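Local structure of SusD homolog (Bacteroides thetaiotaomicron, 3EHM) at residues L101-I106 and E123-V128; I127-A132 and L168-K173; V162-M167 and V213-I218; K173-L178 and N199-A204. The protein probably binds mucin O-glycans as a SusD-like outer-membrane lipoprotein, serving their utilization by this gut symbiont. One frame throughout, in Å; residues are numbered along the deposited sequence.

How the contacts relate
Four successive helices, 85-110, 116-140, 160-178 and 197-215, are joined by these contacts. Contact 1 closes the short turn between the first two; contact 2, sharing I127 and V128, packs helix 116-140 against helix 160-178 and closes the 35-residue span between its segments. Contacts 3 and 4 both pair helix 160-178 with helix 197-215. Contact 4 joins the end of the one to the start of the other and falls within the wider span bridged by contact 3, with about 19 Å between their centres. Contacts 2 and 3 cross in sequence, whereas contact 4 opens at K173, where contact 2 closes. The succession of antiparallel helices is consistent with a tetratricopeptide-like helical scaffold.

Contact 1. Residues L101-I106 and E123-V128; sequences LPWNEI and EIANIV
The indole N-H of W103 reaches across to the side-chain amide of N126, and this polar link accompanies a small apolar patch formed by I106 and A125. In the hydrogen bond, W103 NE1 donates to N126 OD1 over 3.0 Å with an N-H...O angle of 158°. The oxygen lies at the ring edge, in the indole plane, and the donor sits nearly on the extension of the C=O bond. The indole and amide planes are nevertheless turned 42° apart. W103 has CG anti to its backbone nitrogen (chi1 173°), which lets the nitrogen side of the ring project from helix 85-110 toward helix 116-140. The other end of the N126 amide is used as well: ND2 donates to E123 OE1 at 3.2 Å, arriving from above the carboxylate plane. E123 OE1 is also hydrogen-bonded to S174 of helix 160-178.

The apolar part is small: I106 CG2 meets A125 CB at 4.1 Å, and W103 CD1 comes within 4.4 Å of the same methyl. The A125 methyl faces both larger side chains where these successive helices, an antiparallel hairpin consistent with a tetratricopeptide-like fold, bring their axes within 10.4 Å.

Y107 stacks on W103, and R129 makes a cation-pi contact with it. With both ends of its amide engaged, N126 is probably held against flipping, and the buried indole N-H has a well-directed acceptor.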
loop_
_atom_site.group_PDB
_atom_site.type_symbol
_atom_site.label_atom_id
_atom_site.label_comp_id
_atom_site.label_asym_id
_atom_site.label_seq_id
_atom_site.Cartn_x
_atom_site.Cartn_y
_atom_site.Cartn_z
ATOM N N LEU A 101 -5.718 1.868 20.321
ATOM C CA LEU A 101 -6.702 2.243 21.332
ATOM C C LEU A 101 -7.933 1.343 21.380
ATOM O O LEU A 101 -8.147 0.634 22.365
ATOM C CB LEU A 101 -7.142 3.701 21.138
ATOM C CG LEU A 101 -6.296 4.802 21.789
ATOM C CD1 LEU A 101 -6.366 4.649 23.305
ATOM C CD2 LEU A 101 -4.862 4.728 21.308
ATOM N N PRO A 102 -8.764 1.365 20.324
ATOM C CA PRO A 102 -9.953 0.511 20.348
ATOM C C PRO A 102 -9.634 -0.987 20.392
ATOM O O PRO A 102 -10.378 -1.768 20.995
ATOM C CB PRO A 102 -10.699 0.927 19.081
ATOM C CG PRO A 102 -9.597 1.320 18.154
ATOM C CD PRO A 102 -8.678 2.111 19.054
ATOM N N TRP A 103 -8.543 -1.401 19.756
ATOM C CA TRP A 103 -8.194 -2.818 19.782
ATOM C C TRP A 103 -7.908 -3.265 21.207
ATOM O O TRP A 103 -8.362 -4.326 21.634
ATOM C CB TRP A 103 -6.954 -3.128 18.940
ATOM C CG TRP A 103 -6.520 -4.559 19.131
ATOM C CD1 TRP A 103 -7.051 -5.666 18.529
ATOM C CD2 TRP A 103 -5.563 -5.043 20.084
ATOM N NE1 TRP A 103 -6.492 -6.808 19.054
ATOM C CE2 TRP A 103 -5.576 -6.455 20.010
ATOM C CE3 TRP A 103 -4.701 -4.422 20.997
ATOM C CZ2 TRP A 103 -4.759 -7.257 20.815
ATOM C CZ3 TRP A 103 -3.887 -5.218 21.797
ATOM C CH2 TRP A 103 -3.925 -6.623 21.700
ATOM N N ASN A 104 -7.142 -2.457 21.930
ATOM C CA ASN A 104 -6.770 -2.775 23.299
ATOM C C ASN A 104 -7.978 -2.934 24.213
ATOM O O ASN A 104 -7.976 -3.786 25.101
ATOM C CB ASN A 104 -5.832 -1.703 23.853
ATOM C CG ASN A 104 -5.219 -2.097 25.185
ATOM O OD1 ASN A 104 -4.676 -3.193 25.335
ATOM N ND2 ASN A 104 -5.293 -1.197 26.157
ATOM N N GLU A 105 -9.009 -2.118 24.000
ATOM C CA GLU A 105 -10.213 -2.216 24.823
ATOM C C GLU A 105 -10.965 -3.506 24.499
ATOM O O GLU A 105 -11.495 -4.162 25.394
ATOM C CB GLU A 105 -11.126 -1.011 24.595
ATOM C CG GLU A 105 -10.437 0.322 24.814
ATOM C CD GLU A 105 -11.409 1.486 24.849
ATOM O OE1 GLU A 105 -12.444 1.425 24.148
ATOM O OE2 GLU A 105 -11.128 2.468 25.571
ATOM N N ILE A 106 -11.005 -3.864 23.218
ATOM C CA ILE A 106 -11.678 -5.087 22.791
ATOM C C ILE A 106 -10.941 -6.275 23.400
ATOM O O ILE A 106 -11.555 -7.205 23.921
ATOM C CB ILE A 106 -11.674 -5.225 21.245
ATOM C CG1 ILE A 106 -12.583 -4.160 20.630
ATOM C CG2 ILE A 106 -12.135 -6.625 20.831
ATOM C CD1 ILE A 106 -12.653 -4.220 19.113
ATOM N N GLU A 123 -10.777 -12.540 17.443
ATOM C CA GLU A 123 -9.933 -12.957 16.325
ATOM C C GLU A 123 -10.179 -12.106 15.081
ATOM O O GLU A 123 -9.256 -11.842 14.315
ATOM C CB GLU A 123 -10.136 -14.442 16.006
ATOM C CG GLU A 123 -9.615 -15.396 17.087
ATOM C CD GLU A 123 -8.227 -15.026 17.602
ATOM O OE1 GLU A 123 -7.352 -14.644 16.792
ATOM O OE2 GLU A 123 -8.006 -15.127 18.827
ATOM N N ILE A 124 -11.419 -11.677 14.875
ATOM C CA ILE A 124 -11.723 -10.828 13.727
ATOM C C ILE A 124 -11.036 -9.484 13.981
ATOM O O ILE A 124 -10.448 -8.887 13.080
ATOM C CB ILE A 124 -13.252 -10.635 13.560
ATOM C CG1 ILE A 124 -13.874 -11.946 13.070
ATOM C CG2 ILE A 124 -13.548 -9.490 12.575
ATOM C CD1 ILE A 124 -15.383 -11.938 13.022
ATOM N N ALA A 125 -11.098 -9.026 15.225
ATOM C CA ALA A 125 -10.456 -7.771 15.603
ATOM C C ALA A 125 -8.943 -7.910 15.414
ATOM O O ALA A 125 -8.269 -6.962 15.011
ATOM C CB ALA A 125 -10.780 -7.436 17.052
ATOM N N ASN A 126 -8.414 -9.099 15.697
ATOM C CA ASN A 126 -6.986 -9.348 15.538
ATOM C C ASN A 126 -6.570 -9.260 14.064
ATOM O O ASN A 126 -5.491 -8.768 13.746
ATOM C CB ASN A 126 -6.608 -10.724 16.113
ATOM C CG ASN A 126 -6.552 -10.731 17.638
ATOM O OD1 ASN A 126 -6.414 -9.684 18.269
ATOM N ND2 ASN A 126 -6.634 -11.920 18.232
ATOM N N ILE A 127 -7.421 -9.740 13.165
ATOM C CA ILE A 127 -7.111 -9.681 11.739
ATOM C C ILE A 127 -7.058 -8.219 11.292
ATOM O O ILE A 127 -6.117 -7.799 10.617
ATOM C CB ILE A 127 -8.169 -10.428 10.899
ATOM C CG1 ILE A 127 -8.125 -11.924 11.225
ATOM C CG2 ILE A 127 -7.919 -10.185 9.403
ATOM C CD1 ILE A 127 -9.244 -12.728 10.573
ATOM N N VAL A 128 -8.068 -7.443 11.675
ATOM C CA VAL A 128 -8.105 -6.027 11.318
ATOM C C VAL A 128 -6.880 -5.313 11.891
ATOM O O VAL A 128 -6.265 -4.487 11.222
ATOM C CB VAL A 128 -9.387 -5.349 11.843
ATOM C CG1 VAL A 128 -9.341 -3.856 11.571
ATOM C CG2 VAL A 128 -10.601 -5.960 11.166
#

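Contact 2. Residues I127-A132 and L168-K173; sequences IVRNIA and LADLSK
At the edge of the R129 guanidinium, near its plane, lies D170 OD2, with R129 NH2 4.3 Å away; the opposite charges are neighbours without forming a salt bridge. N130 OD1 occupies an in-plane edge position too, accepting from R129 NH2 over 3.1 Å on a carbonyl lone pair and, weakly, from R129 NE. The pair of N-H groups thus straddles one oxygen and limits rotation of the guanidinium. The hydroxyl of Y145 hydrogen-bonds to both N130 OD1 and D170 OD2, linking the two helices.

N130 carries CG anti to its carbonyl carbon (chi1 -65°), which turns the amide toward helix 160-178. The other end of the N130 amide faces carbon: ND2 lies 4.2 Å from L171 CD2 and 4.3 Å from D170 CB, the N130 and L171 side chains running alongside each other with opposite sense. With an alanine here, R129 would probably lose the acceptor that steadies its guanidinium, and Y145 one of its hydrogen-bond partners.

The two successive helices run antiparallel at 153°, axes 10.7 Å apart, consistent with a tetratricopeptide-type bundle. Helix 197-215 packs against both, with I131 on L203 and L168 on I211, while helix 23-36 covers V128.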
loop_
_atom_site.group_PDB
_atom_site.type_symbol
_atom_site.label_atom_id
_atom_site.label_comp_id
_atom_site.label_asym_id
_atom_site.label_seq_id
_atom_site.Cartn_x
_atom_site.Cartn_y
_atom_site.Cartn_z
ATOM N N ILE A 127 -7.421 -9.740 13.165
ATOM C CA ILE A 127 -7.111 -9.681 11.739
ATOM C C ILE A 127 -7.058 -8.219 11.292
ATOM O O ILE A 127 -6.117 -7.799 10.617
ATOM C CB ILE A 127 -8.169 -10.428 10.899
ATOM C CG1 ILE A 127 -8.125 -11.924 11.225
ATOM C CG2 ILE A 127 -7.919 -10.185 9.403
ATOM C CD1 ILE A 127 -9.244 -12.728 10.573
ATOM N N VAL A 128 -8.068 -7.443 11.675
ATOM C CA VAL A 128 -8.105 -6.027 11.318
ATOM C C VAL A 128 -6.880 -5.313 11.891
ATOM O O VAL A 128 -6.265 -4.487 11.222
ATOM C CB VAL A 128 -9.387 -5.349 11.843
ATOM C CG1 VAL A 128 -9.341 -3.856 11.571
ATOM C CG2 VAL A 128 -10.601 -5.960 11.166
ATOM N N ARG A 129 -6.523 -5.640 13.130
ATOM C CA ARG A 129 -5.360 -5.023 13.759
ATOM C C ARG A 129 -4.089 -5.357 12.977
ATOM O O ARG A 129 -3.254 -4.486 12.719
ATOM C CB ARG A 129 -5.195 -5.521 15.195
ATOM C CG ARG A 129 -4.077 -4.817 15.950
ATOM C CD ARG A 129 -3.625 -5.608 17.166
ATOM N NE ARG A 129 -2.866 -6.797 16.784
ATOM C CZ ARG A 129 -2.202 -7.564 17.641
ATOM N NH1 ARG A 129 -2.205 -7.271 18.933
ATOM N NH2 ARG A 129 -1.519 -8.614 17.205
ATOM N N ASN A 130 -3.951 -6.622 12.598
ATOM C CA ASN A 130 -2.774 -7.067 11.869
ATOM C C ASN A 130 -2.651 -6.497 10.461
ATOM O O ASN A 130 -1.542 -6.283 9.983
ATOM C CB ASN A 130 -2.714 -8.597 11.847
ATOM C CG ASN A 130 -2.534 -9.184 13.242
ATOM O OD1 ASN A 130 -1.924 -8.559 14.110
ATOM N ND2 ASN A 130 -3.055 -10.385 13.458
ATOM N N ILE A 131 -3.770 -6.239 9.793
ATOM C CA ILE A 131 -3.694 -5.654 8.457
ATOM C C ILE A 131 -3.134 -4.244 8.620
ATOM O O ILE A 131 -2.322 -3.783 7.819
ATOM C CB ILE A 131 -5.071 -5.543 7.789
ATOM C CG1 ILE A 131 -5.642 -6.935 7.531
ATOM C CG2 ILE A 131 -4.945 -4.783 6.466
ATOM C CD1 ILE A 131 -7.064 -6.908 7.012
ATOM N N ALA A 132 -3.569 -3.565 9.673
ATOM C CA ALA A 132 -3.107 -2.207 9.938
ATOM C C ALA A 132 -1.643 -2.187 10.374
ATOM O O ALA A 132 -0.853 -1.379 9.884
ATOM C CB ALA A 132 -3.977 -1.560 11.007
ATOM N N LEU A 168 2.457 -14.127 11.468
ATOM C CA LEU A 168 2.068 -15.318 10.720
ATOM C C LEU A 168 1.446 -16.343 11.671
ATOM O O LEU A 168 0.430 -16.968 11.359
ATOM C CB LEU A 168 3.284 -15.920 10.005
ATOM C CG LEU A 168 3.748 -15.218 8.720
ATOM C CD1 LEU A 168 5.112 -15.734 8.306
ATOM C CD2 LEU A 168 2.724 -15.449 7.607
ATOM N N ALA A 169 2.053 -16.508 12.837
ATOM C CA ALA A 169 1.541 -17.449 13.820
ATOM C C ALA A 169 0.174 -16.978 14.310
ATOM O O ALA A 169 -0.748 -17.782 14.468
ATOM C CB ALA A 169 2.512 -17.562 14.986
ATOM N N ASP A 170 0.041 -15.675 14.542
ATOM C CA ASP A 170 -1.226 -15.127 15.012
ATOM C C ASP A 170 -2.329 -15.273 13.965
ATOM O O ASP A 170 -3.483 -15.534 14.311
ATOM C CB ASP A 170 -1.080 -13.650 15.404
ATOM C CG ASP A 170 -0.285 -13.460 16.688
ATOM O OD1 ASP A 170 -0.341 -14.350 17.563
ATOM O OD2 ASP A 170 0.385 -12.416 16.830
ATOM N N LEU A 171 -1.981 -15.092 12.691
ATOM C CA LEU A 171 -2.967 -15.227 11.620
ATOM C C LEU A 171 -3.472 -16.667 11.551
ATOM O O LEU A 171 -4.667 -16.903 11.388
ATOM C CB LEU A 171 -2.368 -14.817 10.267
ATOM C CG LEU A 171 -2.223 -13.305 10.044
ATOM C CD1 LEU A 171 -1.478 -13.035 8.742
ATOM C CD2 LEU A 171 -3.611 -12.656 10.015
ATOM N N SER A 172 -2.566 -17.629 11.684
ATOM C CA SER A 172 -2.962 -19.034 11.649
ATOM C C SER A 172 -3.879 -19.344 12.826
ATOM O O SER A 172 -4.803 -20.148 12.708
ATOM C CB SER A 172 -1.735 -19.945 11.704
ATOM O OG SER A 172 -0.926 -19.763 10.563
ATOM N N LYS A 173 -3.621 -18.708 13.966
ATOM C CA LYS A 173 -4.453 -18.924 15.142
ATOM C C LYS A 173 -5.865 -18.408 14.882
ATOM O O LYS A 173 -6.848 -19.069 15.217
ATOM C CB LYS A 173 -3.869 -18.215 16.361
ATOM C CG LYS A 173 -4.705 -18.409 17.619
ATOM C CD LYS A 173 -4.124 -17.669 18.811
ATOM C CE LYS A 173 -5.018 -17.839 20.035
ATOM N NZ LYS A 173 -4.488 -17.099 21.219
#

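Contact 3. Residues V162-M167 and V213-I218; sequences VVYRSM and VRVHFI
The hydroxyl of Y164 is gripped from two quarters, by R214 NE and by D138 OD1 of helix 116-140. R214 NE donates to Y164 OH over 3.0 Å with an N-H...O angle of 161°, and the oxygen lies at the guanidinium edge, in its plane. The tyrosine ring is turned 71° from that plane, and the two side chains cross at about a right angle. R214 bends sharply at chi2 and chi3, which brings its own methylene close to the phenol: CG is 3.5 Å from Y164 OH. Its terminal nitrogens form salt bridges with D138, E451 and E455, three carboxylates that counter its charge and probably offset the cost of burying it.

Apolar packing flanks the bond. V215 CG1 comes to 3.4 Å from Y164 CD2, a tight approach that is oblique to the ring. Y164 chi1 is -93°, off a staggered position, which may reflect this close packing. A phenylalanine in place of Y164 is likely to leave R214 NE without its acceptor and D138 without a hydroxyl partner.

Here helix 160-178 faces the C-terminal part of helix 197-215. The tyrosine-arginine-carboxylate network around buried Y164 and R214 joins these two to helices 116-140 and 449-459. Helix 116-140 packs L134 against both Y164 and R214, helix 449-459 supplies E451 and E455, and L222 and A223 of helix 220-231 lie against V215.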
loop_
_atom_site.group_PDB
_atom_site.type_symbol
_atom_site.label_atom_id
_atom_site.label_comp_id
_atom_site.label_asym_id
_atom_site.label_seq_id
_atom_site.Cartn_x
_atom_site.Cartn_y
_atom_site.Cartn_z
ATOM N N VAL A 162 10.895 -10.480 13.899
ATOM C CA VAL A 162 10.060 -11.077 14.936
ATOM C C VAL A 162 8.592 -10.700 14.730
ATOM O O VAL A 162 7.699 -11.504 14.988
ATOM C CB VAL A 162 10.533 -10.646 16.342
ATOM C CG1 VAL A 162 9.536 -11.099 17.401
ATOM C CG2 VAL A 162 11.906 -11.267 16.624
ATOM N N VAL A 163 8.350 -9.483 14.254
ATOM C CA VAL A 163 6.987 -9.032 13.999
ATOM C C VAL A 163 6.374 -9.940 12.940
ATOM O O VAL A 163 5.245 -10.413 13.087
ATOM C CB VAL A 163 6.959 -7.574 13.486
ATOM C CG1 VAL A 163 5.530 -7.183 13.101
ATOM C CG2 VAL A 163 7.497 -6.632 14.560
ATOM N N TYR A 164 7.126 -10.192 11.873
ATOM C CA TYR A 164 6.636 -11.049 10.804
ATOM C C TYR A 164 6.395 -12.482 11.273
ATOM O O TYR A 164 5.339 -13.051 11.008
ATOM C CB TYR A 164 7.602 -11.034 9.615
ATOM C CG TYR A 164 7.240 -9.993 8.577
ATOM C CD1 TYR A 164 7.351 -8.628 8.852
ATOM C CD2 TYR A 164 6.737 -10.375 7.336
ATOM C CE1 TYR A 164 6.961 -7.668 7.911
ATOM C CE2 TYR A 164 6.348 -9.430 6.393
ATOM C CZ TYR A 164 6.459 -8.085 6.683
ATOM O OH TYR A 164 6.068 -7.164 5.742
ATOM N N ARG A 165 7.364 -13.065 11.972
ATOM C CA ARG A 165 7.209 -14.433 12.463
ATOM C C ARG A 165 5.998 -14.545 13.380
ATOM O O ARG A 165 5.241 -15.512 13.306
ATOM C CB ARG A 165 8.457 -14.879 13.236
ATOM C CG ARG A 165 9.666 -15.162 12.366
ATOM C CD ARG A 165 10.874 -15.591 13.194
ATOM N NE ARG A 165 12.005 -15.929 12.337
ATOM C CZ ARG A 165 12.069 -17.022 11.583
ATOM N NH1 ARG A 165 11.063 -17.887 11.581
ATOM N NH2 ARG A 165 13.134 -17.247 10.826
ATOM N N SER A 166 5.823 -13.545 14.241
ATOM C CA SER A 166 4.720 -13.525 15.197
ATOM C C SER A 166 3.360 -13.301 14.545
ATOM O O SER A 166 2.363 -13.906 14.953
ATOM C CB SER A 166 4.973 -12.448 16.255
ATOM O OG SER A 166 6.220 -12.661 16.903
HETATM N N MSE A 167 3.309 -12.440 13.533
HETATM C CA MSE A 167 2.049 -12.166 12.856
HETATM C C MSE A 167 1.543 -13.379 12.083
HETATM O O MSE A 167 0.341 -13.634 12.037
HETATM C CB MSE A 167 2.189 -10.973 11.911
HETATM C CG MSE A 167 0.851 -10.444 11.431
HETATM SE SE MSE A 167 1.033 -8.910 10.281
HETATM C CE MSE A 167 1.973 -7.723 11.479
ATOM N N VAL A 213 5.096 -14.282 0.821
ATOM C CA VAL A 213 5.801 -13.864 -0.378
ATOM C C VAL A 213 6.760 -12.733 -0.002
ATOM O O VAL A 213 7.862 -12.642 -0.537
ATOM C CB VAL A 213 4.815 -13.384 -1.473
ATOM C CG1 VAL A 213 5.574 -12.726 -2.618
ATOM C CG2 VAL A 213 4.018 -14.570 -1.994
ATOM N N ARG A 214 6.350 -11.889 0.942
ATOM C CA ARG A 214 7.192 -10.779 1.376
ATOM C C ARG A 214 8.517 -11.256 1.978
ATOM O O ARG A 214 9.531 -10.578 1.853
ATOM C CB ARG A 214 6.472 -9.924 2.425
ATOM C CG ARG A 214 7.225 -8.643 2.790
ATOM C CD ARG A 214 6.611 -7.433 2.097
ATOM N NE ARG A 214 5.409 -6.979 2.793
ATOM C CZ ARG A 214 4.262 -6.664 2.197
ATOM N NH1 ARG A 214 4.139 -6.752 0.878
ATOM N NH2 ARG A 214 3.239 -6.244 2.926
ATOM N N VAL A 215 8.511 -12.420 2.624
ATOM C CA VAL A 215 9.725 -12.925 3.261
ATOM C C VAL A 215 10.511 -13.994 2.505
ATOM O O VAL A 215 11.630 -14.315 2.900
ATOM C CB VAL A 215 9.421 -13.511 4.662
ATOM C CG1 VAL A 215 8.636 -12.508 5.499
ATOM C CG2 VAL A 215 8.650 -14.816 4.521
ATOM N N HIS A 216 9.962 -14.533 1.422
ATOM C CA HIS A 216 10.664 -15.606 0.714
ATOM C C HIS A 216 12.103 -15.319 0.284
ATOM O O HIS A 216 12.937 -16.225 0.301
ATOM C CB HIS A 216 9.811 -16.122 -0.463
ATOM C CG HIS A 216 10.039 -15.415 -1.765
ATOM N ND1 HIS A 216 11.043 -15.774 -2.639
ATOM C CD2 HIS A 216 9.353 -14.417 -2.369
ATOM C CE1 HIS A 216 10.963 -15.028 -3.726
ATOM N NE2 HIS A 216 9.946 -14.197 -3.590
ATOM N N PHE A 217 12.417 -14.075 -0.073
ATOM C CA PHE A 217 13.783 -13.752 -0.477
ATOM C C PHE A 217 14.753 -13.744 0.707
ATOM O O PHE A 217 15.889 -14.209 0.592
ATOM C CB PHE A 217 13.840 -12.392 -1.186
ATOM C CG PHE A 217 13.536 -12.460 -2.661
ATOM C CD1 PHE A 217 12.531 -11.676 -3.215
ATOM C CD2 PHE A 217 14.255 -13.318 -3.494
ATOM C CE1 PHE A 217 12.237 -11.743 -4.581
ATOM C CE2 PHE A 217 13.971 -13.393 -4.861
ATOM C CZ PHE A 217 12.960 -12.604 -5.404
ATOM N N ILE A 218 14.302 -13.218 1.839
ATOM C CA ILE A 218 15.134 -13.132 3.037
ATOM C C ILE A 218 15.088 -14.407 3.873
ATOM O O ILE A 218 16.094 -14.807 4.459
ATOM C CB ILE A 218 14.698 -11.939 3.926
ATOM C CG1 ILE A 218 15.000 -10.621 3.213
ATOM C CG2 ILE A 218 15.425 -11.984 5.274
ATOM C CD1 ILE A 218 16.485 -10.343 3.025
#

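Contact 4. Residues K173-L178 and N199-A204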
loop_
_atom_site.group_PDB
_atom_site.type_symbol
_atom_site.label_atom_id
_atom_site.label_comp_id
_atom_site.label_asym_id
_atom_site.label_seq_id
_atom_site.Cartn_x
_atom_site.Cartn_y
_atom_site.Cartn_z
ATOM N N LYS A 173 -3.621 -18.708 13.966
ATOM C CA LYS A 173 -4.453 -18.924 15.142
ATOM C C LYS A 173 -5.865 -18.408 14.882
ATOM O O LYS A 173 -6.848 -19.069 15.217
ATOM C CB LYS A 173 -3.869 -18.215 16.361
ATOM C CG LYS A 173 -4.705 -18.409 17.619
ATOM C CD LYS A 173 -4.124 -17.669 18.811
ATOM C CE LYS A 173 -5.018 -17.839 20.035
ATOM N NZ LYS A 173 -4.488 -17.099 21.219
ATOM N N SER A 174 -5.965 -17.223 14.288
ATOM C CA SER A 174 -7.264 -16.640 13.973
ATOM C C SER A 174 -8.039 -17.551 13.020
ATOM O O SER A 174 -9.222 -17.823 13.226
ATOM C CB SER A 174 -7.093 -15.259 13.326
ATOM O OG SER A 174 -6.606 -14.305 14.255
ATOM N N VAL A 175 -7.363 -18.019 11.977
ATOM C CA VAL A 175 -7.976 -18.895 10.985
ATOM C C VAL A 175 -8.466 -20.202 11.615
ATOM O O VAL A 175 -9.589 -20.640 11.370
ATOM C CB VAL A 175 -6.976 -19.210 9.853
ATOM C CG1 VAL A 175 -7.541 -20.281 8.928
ATOM C CG2 VAL A 175 -6.676 -17.933 9.067
ATOM N N GLU A 176 -7.622 -20.818 12.431
ATOM C CA GLU A 176 -7.993 -22.063 13.086
ATOM C C GLU A 176 -9.297 -21.925 13.868
ATOM O O GLU A 176 -10.162 -22.798 13.819
ATOM C CB GLU A 176 -6.884 -22.520 14.038
ATOM C CG GLU A 176 -7.426 -23.288 15.237
ATOM C CD GLU A 176 -6.496 -24.379 15.720
ATOM O OE1 GLU A 176 -5.583 -24.769 14.959
ATOM O OE2 GLU A 176 -6.693 -24.863 16.860
ATOM N N LEU A 177 -9.437 -20.823 14.593
ATOM C CA LEU A 177 -10.634 -20.611 15.389
ATOM C C LEU A 177 -11.843 -20.247 14.544
ATOM O O LEU A 177 -12.912 -20.829 14.706
ATOM C CB LEU A 177 -10.385 -19.527 16.439
ATOM C CG LEU A 177 -11.543 -19.276 17.412
ATOM C CD1 LEU A 177 -10.992 -18.927 18.785
ATOM C CD2 LEU A 177 -12.436 -18.171 16.889
ATOM N N LEU A 178 -11.671 -19.289 13.637
ATOM C CA LEU A 178 -12.766 -18.837 12.790
ATOM C C LEU A 178 -13.279 -19.918 11.846
ATOM O O LEU A 178 -14.430 -19.873 11.406
ATOM C CB LEU A 178 -12.333 -17.593 12.005
ATOM C CG LEU A 178 -12.005 -16.391 12.903
ATOM C CD1 LEU A 178 -11.501 -15.231 12.074
ATOM C CD2 LEU A 178 -13.252 -15.986 13.681
ATOM N N ASN A 199 -15.475 -15.182 4.815
ATOM C CA ASN A 199 -14.725 -14.188 4.066
ATOM C C ASN A 199 -13.593 -13.639 4.932
ATOM O O ASN A 199 -12.501 -13.379 4.435
ATOM C CB ASN A 199 -15.645 -13.066 3.592
ATOM C CG ASN A 199 -16.307 -13.388 2.263
ATOM O OD1 ASN A 199 -17.312 -12.788 1.892
ATOM N ND2 ASN A 199 -15.733 -14.340 1.537
ATOM N N TRP A 200 -13.842 -13.473 6.227
ATOM C CA TRP A 200 -12.792 -12.982 7.110
ATOM C C TRP A 200 -11.624 -13.961 7.105
ATOM O O TRP A 200 -10.462 -13.557 7.181
ATOM C CB TRP A 200 -13.316 -12.791 8.535
ATOM C CG TRP A 200 -13.974 -11.463 8.728
ATOM C CD1 TRP A 200 -15.313 -11.207 8.790
ATOM C CD2 TRP A 200 -13.316 -10.193 8.827
ATOM N NE1 TRP A 200 -15.531 -9.855 8.919
ATOM C CE2 TRP A 200 -14.323 -9.209 8.945
ATOM C CE3 TRP A 200 -11.974 -9.791 8.826
ATOM C CZ2 TRP A 200 -14.028 -7.844 9.058
ATOM C CZ3 TRP A 200 -11.681 -8.433 8.939
ATOM C CH2 TRP A 200 -12.706 -7.478 9.053
ATOM N N VAL A 201 -11.937 -15.251 7.007
ATOM C CA VAL A 201 -10.902 -16.274 6.969
ATOM C C VAL A 201 -10.096 -16.124 5.683
ATOM O O VAL A 201 -8.870 -16.203 5.695
ATOM C CB VAL A 201 -11.512 -17.694 7.034
ATOM C CG1 VAL A 201 -10.456 -18.734 6.695
ATOM C CG2 VAL A 201 -12.074 -17.952 8.434
ATOM N N LYS A 202 -10.787 -15.902 4.571
ATOM C CA LYS A 202 -10.108 -15.731 3.295
ATOM C C LYS A 202 -9.186 -14.521 3.355
ATOM O O LYS A 202 -8.078 -14.555 2.829
ATOM C CB LYS A 202 -11.124 -15.561 2.168
ATOM C CG LYS A 202 -11.947 -16.815 1.902
ATOM C CD LYS A 202 -12.874 -16.621 0.721
ATOM C CE LYS A 202 -13.592 -17.914 0.381
ATOM N NZ LYS A 202 -14.377 -17.770 -0.872
ATOM N N LEU A 203 -9.643 -13.451 3.998
ATOM C CA LEU A 203 -8.819 -12.256 4.114
ATOM C C LEU A 203 -7.580 -12.578 4.937
ATOM O O LEU A 203 -6.476 -12.161 4.593
ATOM C CB LEU A 203 -9.604 -11.114 4.767
ATOM C CG LEU A 203 -8.782 -9.883 5.166
ATOM C CD1 LEU A 203 -8.042 -9.324 3.949
ATOM C CD2 LEU A 203 -9.702 -8.832 5.763
ATOM N N ALA A 204 -7.763 -13.336 6.016
ATOM C CA ALA A 204 -6.646 -13.718 6.878
ATOM C C ALA A 204 -5.605 -14.549 6.130
ATOM O O ALA A 204 -4.402 -14.332 6.280
ATOM C CB ALA A 204 -7.161 -14.503 8.095
#
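V201 is held between V175 and L178, and its branches divide the work. Beyond CB the side chain forks at once: CG1, anti to the backbone nitrogen (chi1 168°), lies 4.0 Å from V175 CG1, while CG2 reaches the other way along helix 160-178, to 3.6 Å from L178 CB. V201 CG2 also lies 4.1 Å from L178 C. The two valine side chains cross at about a right angle, methyl against methyl.

The two helices run antiparallel, at 158° with axes 9.5 Å apart, consistent with the tetratricopeptide-like helical scaffold of the SusD family. V175 and V201 come especially near, their CA atoms being 5.6 Å apart.

The second branch of V175 turns to the next turn of helix 197-215, where CG2 meets A204 CB at 3.6 Å. A204 offers only a methyl, so little side chain stands between the helices at this point. Helix 116-140 lies against both partners: I127 touches L178 and A204, and V128 packs on W200.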